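Local structure of AmbC (Sorangium cellulosum, 5O15) at residues G137-A149 with E275-A287. The protein probably catalyses both the dehydration of a polyketide intermediate and its cyclisation to an oxygen heterocycle during ambruticin biosynthesis, as a bifunctional dehydratase-cyclase domain. Numbering follows the deposited sequence. Where two conformers were deposited one is given.
Sequences GAAPAAATTAWAA and ELADAQGQPVARA. With GOL (glycerol), chain C.
Arg286 extends from its strand to two successive carbonyls of the loop 137-149. In the conformer given, its NH2 donates to Pro140 O at 2.9 Å, with the oxygen in the guanidinium plane, while NE gives a more bent bond (138°) to Ala141 O. Arginine suits the place because its chain, extended from CG to NE, is long enough to reach both carbonyls and still leaves NH1 for a salt bridge to Glu248.

Trp147 NE1 donates to Glu275 OE1 at 3.3 Å, meeting the carboxylate from above its plane, with indole and carboxylate 82° apart. Water 1 also joins OE1 to Thr144 O, and OE2 pairs with Arg258. Thr145 OG1 donates to Gly281 O at 2.7 Å; chi1 of 51° sets this hydroxyl between backbone N and carbonyl carbon, placing CG2 against Pro283 and the Ala277 methyl. A glycerol, probably from the crystallisation liquor, also donates to OG1.

Apolar packing is small in scale: Ala148 CB lies 3.7 Å from Ala277 CB, where a methyl fits the close approach, and Trp147 CH2 touches the same methyl. Replacing Trp147 by alanine is likely to deprive Glu275 OE1 of its indole donor and open a gap beside Ala277.

Gly281, at positive phi, ends the type I turn of a beta hairpin, with a classic bulge at Val284 and Ala285. The linker between the two halves of the double hotdog fold thus lies across this hairpin of the second.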
loop_
_atom_site.group_PDB
_atom_site.type_symbol
_atom_site.label_atom_id
_atom_site.label_comp_id
_atom_site.label_asym_id
_atom_site.label_seq_id
_atom_site.Cartn_x
_atom_site.Cartn_y
_atom_site.Cartn_z
ATOM N N GLY A 137 -12.702 -11.030 2.805
ATOM C CA GLY A 137 -13.926 -11.205 3.551
ATOM C C GLY A 137 -14.875 -10.048 3.416
ATOM O O GLY A 137 -14.770 -9.224 2.509
ATOM N N ALA A 138 -15.818 -10.005 4.344
ATOM C CA ALA A 138 -16.825 -8.952 4.390
ATOM C C ALA A 138 -16.204 -7.614 4.786
ATOM O O ALA A 138 -15.180 -7.556 5.463
ATOM C CB ALA A 138 -17.921 -9.346 5.384
ATOM N N ALA A 139 -16.856 -6.517 4.377
ATOM C CA ALA A 139 -16.301 -5.192 4.616
ATOM C C ALA A 139 -16.630 -4.726 6.030
ATOM O O ALA A 139 -17.679 -5.073 6.589
ATOM C CB ALA A 139 -16.856 -4.194 3.611
ATOM N N PRO A 140 -15.751 -3.946 6.630
ATOM C CA PRO A 140 -15.998 -3.415 7.964
ATOM C C PRO A 140 -16.946 -2.237 7.847
ATOM O O PRO A 140 -17.326 -1.824 6.746
ATOM C CB PRO A 140 -14.613 -2.947 8.390
ATOM C CG PRO A 140 -14.005 -2.494 7.122
ATOM C CD PRO A 140 -14.434 -3.539 6.126
ATOM N N ALA A 141 -17.316 -1.702 9.007
ATOM C CA ALA A 141 -18.259 -0.603 9.049
ATOM C C ALA A 141 -17.744 0.577 8.238
ATOM O O ALA A 141 -16.537 0.819 8.138
ATOM C CB ALA A 141 -18.496 -0.158 10.492
ATOM N N ALA A 142 -18.677 1.270 7.607
ATOM C CA ALA A 142 -18.339 2.498 6.910
ATOM C C ALA A 142 -17.880 3.574 7.900
ATOM O O ALA A 142 -18.328 3.631 9.049
ATOM C CB ALA A 142 -19.554 2.995 6.126
ATOM N N ALA A 143 -16.959 4.423 7.448
ATOM C CA ALA A 143 -16.497 5.577 8.227
ATOM C C ALA A 143 -16.810 6.873 7.492
ATOM O O ALA A 143 -16.530 6.981 6.301
ATOM C CB ALA A 143 -14.991 5.507 8.470
ATOM N N THR A 144 -17.394 7.830 8.198
ATOM C CA THR A 144 -17.751 9.075 7.559
ATOM C C THR A 144 -16.511 9.769 6.990
ATOM O O THR A 144 -15.414 9.668 7.538
ATOM C CB THR A 144 -18.446 10.006 8.572
ATOM O OG1 THR A 144 -18.755 11.251 7.937
ATOM C CG2 THR A 144 -17.571 10.323 9.783
ATOM N N THR A 145 -16.722 10.576 5.947
ATOM C CA THR A 145 -15.715 11.467 5.395
ATOM C C THR A 145 -16.081 12.926 5.620
ATOM O O THR A 145 -15.606 13.799 4.908
ATOM C CB THR A 145 -15.476 11.163 3.915
ATOM O OG1 THR A 145 -16.741 11.145 3.230
ATOM C CG2 THR A 145 -14.758 9.793 3.758
ATOM N N ALA A 146 -16.876 13.202 6.650
ATOM C CA ALA A 146 -17.200 14.587 6.972
ATOM C C ALA A 146 -15.951 15.414 7.282
ATOM O O ALA A 146 -15.934 16.630 7.061
ATOM C CB ALA A 146 -18.181 14.639 8.139
ATOM N N TRP A 147 -14.889 14.759 7.752
ATOM C CA TRP A 147 -13.633 15.444 8.029
ATOM C C TRP A 147 -12.993 16.028 6.775
ATOM O O TRP A 147 -12.155 16.921 6.895
ATOM C CB TRP A 147 -12.624 14.489 8.711
ATOM C CG TRP A 147 -12.409 13.183 7.975
ATOM C CD1 TRP A 147 -13.056 11.996 8.195
ATOM C CD2 TRP A 147 -11.526 12.960 6.871
ATOM N NE1 TRP A 147 -12.634 11.065 7.288
ATOM C CE2 TRP A 147 -11.699 11.636 6.464
ATOM C CE3 TRP A 147 -10.599 13.753 6.188
ATOM C CZ2 TRP A 147 -10.992 11.083 5.400
ATOM C CZ3 TRP A 147 -9.895 13.194 5.142
ATOM C CH2 TRP A 147 -10.104 11.892 4.747
ATOM N N ALA A 148 -13.351 15.542 5.586
ATOM C CA ALA A 148 -12.805 16.031 4.325
ATOM C C ALA A 148 -13.614 17.193 3.766
ATOM O O ALA A 148 -13.165 17.839 2.825
ATOM C CB ALA A 148 -12.779 14.874 3.311
ATOM N N ALA A 149 -14.785 17.459 4.318
ATOM C CA ALA A 149 -15.690 18.508 3.868
ATOM C C ALA A 149 -15.512 19.757 4.718
ATOM O O ALA A 149 -15.113 19.681 5.881
ATOM C CB ALA A 149 -17.140 18.006 4.006
ATOM N N GLU A 275 -8.050 6.573 6.204
ATOM C CA GLU A 275 -9.295 6.823 5.508
ATOM C C GLU A 275 -9.016 7.786 4.370
ATOM O O GLU A 275 -8.325 8.789 4.570
ATOM C CB GLU A 275 -10.345 7.406 6.439
ATOM C CG GLU A 275 -10.732 6.518 7.607
ATOM C CD GLU A 275 -11.349 7.397 8.658
ATOM O OE1 GLU A 275 -12.425 7.972 8.387
ATOM O OE2 GLU A 275 -10.697 7.625 9.708
ATOM N N LEU A 276 -9.576 7.510 3.199
ATOM C CA LEU A 276 -9.335 8.297 1.993
ATOM C C LEU A 276 -10.651 8.776 1.408
ATOM O O LEU A 276 -11.608 8.004 1.298
ATOM C CB LEU A 276 -8.582 7.450 0.964
ATOM C CG LEU A 276 -7.266 6.856 1.465
ATOM C CD1 LEU A 276 -6.648 5.924 0.451
ATOM C CD2 LEU A 276 -6.260 7.944 1.829
ATOM N N ALA A 277 -10.672 10.045 1.011
ATOM C CA ALA A 277 -11.820 10.700 0.426
ATOM C C ALA A 277 -11.462 11.325 -0.914
ATOM O O ALA A 277 -10.359 11.847 -1.103
ATOM C CB ALA A 277 -12.349 11.782 1.372
ATOM N N ASP A 278 -12.423 11.309 -1.827
ATOM C CA ASP A 278 -12.262 11.929 -3.132
ATOM C C ASP A 278 -12.455 13.435 -3.069
ATOM O O ASP A 278 -12.763 14.010 -2.025
ATOM C CB ASP A 278 -13.154 11.269 -4.187
ATOM C CG ASP A 278 -14.645 11.575 -4.043
ATOM O OD1 ASP A 278 -15.033 12.584 -3.422
ATOM O OD2 ASP A 278 -15.420 10.751 -4.613
ATOM N N ALA A 279 -12.263 14.077 -4.224
ATOM C CA ALA A 279 -12.310 15.536 -4.334
ATOM C C ALA A 279 -13.672 16.118 -4.031
ATOM O O ALA A 279 -13.759 17.324 -3.789
ATOM C CB ALA A 279 -11.868 15.948 -5.735
ATOM N N GLN A 280 -14.721 15.304 -4.052
ATOM C CA GLN A 280 -16.084 15.698 -3.763
ATOM C C GLN A 280 -16.473 15.365 -2.330
ATOM O O GLN A 280 -17.642 15.479 -1.975
ATOM C CB GLN A 280 -17.019 14.923 -4.713
ATOM C CG GLN A 280 -16.847 15.278 -6.153
ATOM C CD GLN A 280 -18.041 14.849 -6.948
ATOM O OE1 GLN A 280 -18.722 13.823 -6.656
ATOM N NE2 GLN A 280 -18.381 15.681 -7.916
ATOM N N GLY A 281 -15.518 14.949 -1.506
ATOM C CA GLY A 281 -15.742 14.672 -0.108
ATOM C C GLY A 281 -16.280 13.279 0.174
ATOM O O GLY A 281 -16.704 13.022 1.302
ATOM N N GLN A 282 -16.300 12.389 -0.812
ATOM C CA GLN A 282 -16.931 11.096 -0.661
ATOM C C GLN A 282 -15.896 9.997 -0.414
ATOM O O GLN A 282 -14.747 10.083 -0.848
ATOM C CB GLN A 282 -17.745 10.778 -1.922
ATOM C CG GLN A 282 -18.920 11.720 -2.171
ATOM C CD GLN A 282 -20.077 11.489 -1.243
ATOM O OE1 GLN A 282 -19.903 10.911 -0.179
ATOM N NE2 GLN A 282 -21.267 11.926 -1.629
ATOM N N PRO A 283 -16.293 8.893 0.229
ATOM C CA PRO A 283 -15.328 7.850 0.566
ATOM C C PRO A 283 -14.746 7.208 -0.676
ATOM O O PRO A 283 -15.462 6.864 -1.620
ATOM C CB PRO A 283 -16.144 6.845 1.398
ATOM C CG PRO A 283 -17.364 7.538 1.788
ATOM C CD PRO A 283 -17.605 8.675 0.863
ATOM N N VAL A 284 -13.447 6.946 -0.625
ATOM C CA VAL A 284 -12.743 6.153 -1.627
ATOM C C VAL A 284 -12.265 4.824 -1.077
ATOM O O VAL A 284 -12.428 3.793 -1.726
ATOM C CB VAL A 284 -11.570 6.932 -2.261
ATOM C CG1 VAL A 284 -10.680 6.025 -3.089
ATOM C CG2 VAL A 284 -12.094 8.062 -3.080
ATOM N N ALA A 285 -11.623 4.826 0.076
ATOM C CA ALA A 285 -11.043 3.598 0.613
ATOM C C ALA A 285 -10.783 3.779 2.078
ATOM O O ALA A 285 -10.648 4.918 2.565
ATOM C CB ALA A 285 -9.762 3.183 -0.102
ATOM N N ARG A 286 -10.630 2.664 2.778
ATOM C CA ARG A 286 -10.206 2.734 4.157
ATOM C C ARG A 286 -9.420 1.488 4.486
ATOM O O ARG A 286 -9.707 0.393 3.969
ATOM C CB ARG A 286 -11.378 2.909 5.117
ATOM C CG ARG A 286 -12.441 1.848 4.972
ATOM C CD ARG A 286 -13.719 2.283 5.668
ATOM N NE ARG A 286 -14.741 1.246 5.632
ATOM C CZ ARG A 286 -15.421 0.907 4.543
ATOM N NH1 ARG A 286 -15.171 1.525 3.387
ATOM N NH2 ARG A 286 -16.346 -0.053 4.613
ATOM N N ALA A 287 -8.455 1.648 5.368
ATOM C CA ALA A 287 -7.710 0.560 5.980
ATOM C C ALA A 287 -7.896 0.645 7.481
ATOM O O ALA A 287 -7.509 1.653 8.100
ATOM C CB ALA A 287 -6.226 0.603 5.630
HETATM C C1 GOL C . -21.426 10.873 5.178
HETATM O O1 GOL C . -20.948 10.579 6.501
HETATM C C2 GOL C . -20.202 11.359 4.368
HETATM O O2 GOL C . -19.277 10.423 4.229
HETATM C C3 GOL C . -20.739 11.818 2.989
HETATM O O3 GOL C . -19.651 12.184 2.269
HETATM O O HOH W 1 -14.144 9.092 9.991
HETATM O O HOH W 2 -13.523 7.814 5.996
HETATM O O HOH W 3 -17.980 14.575 3.279
#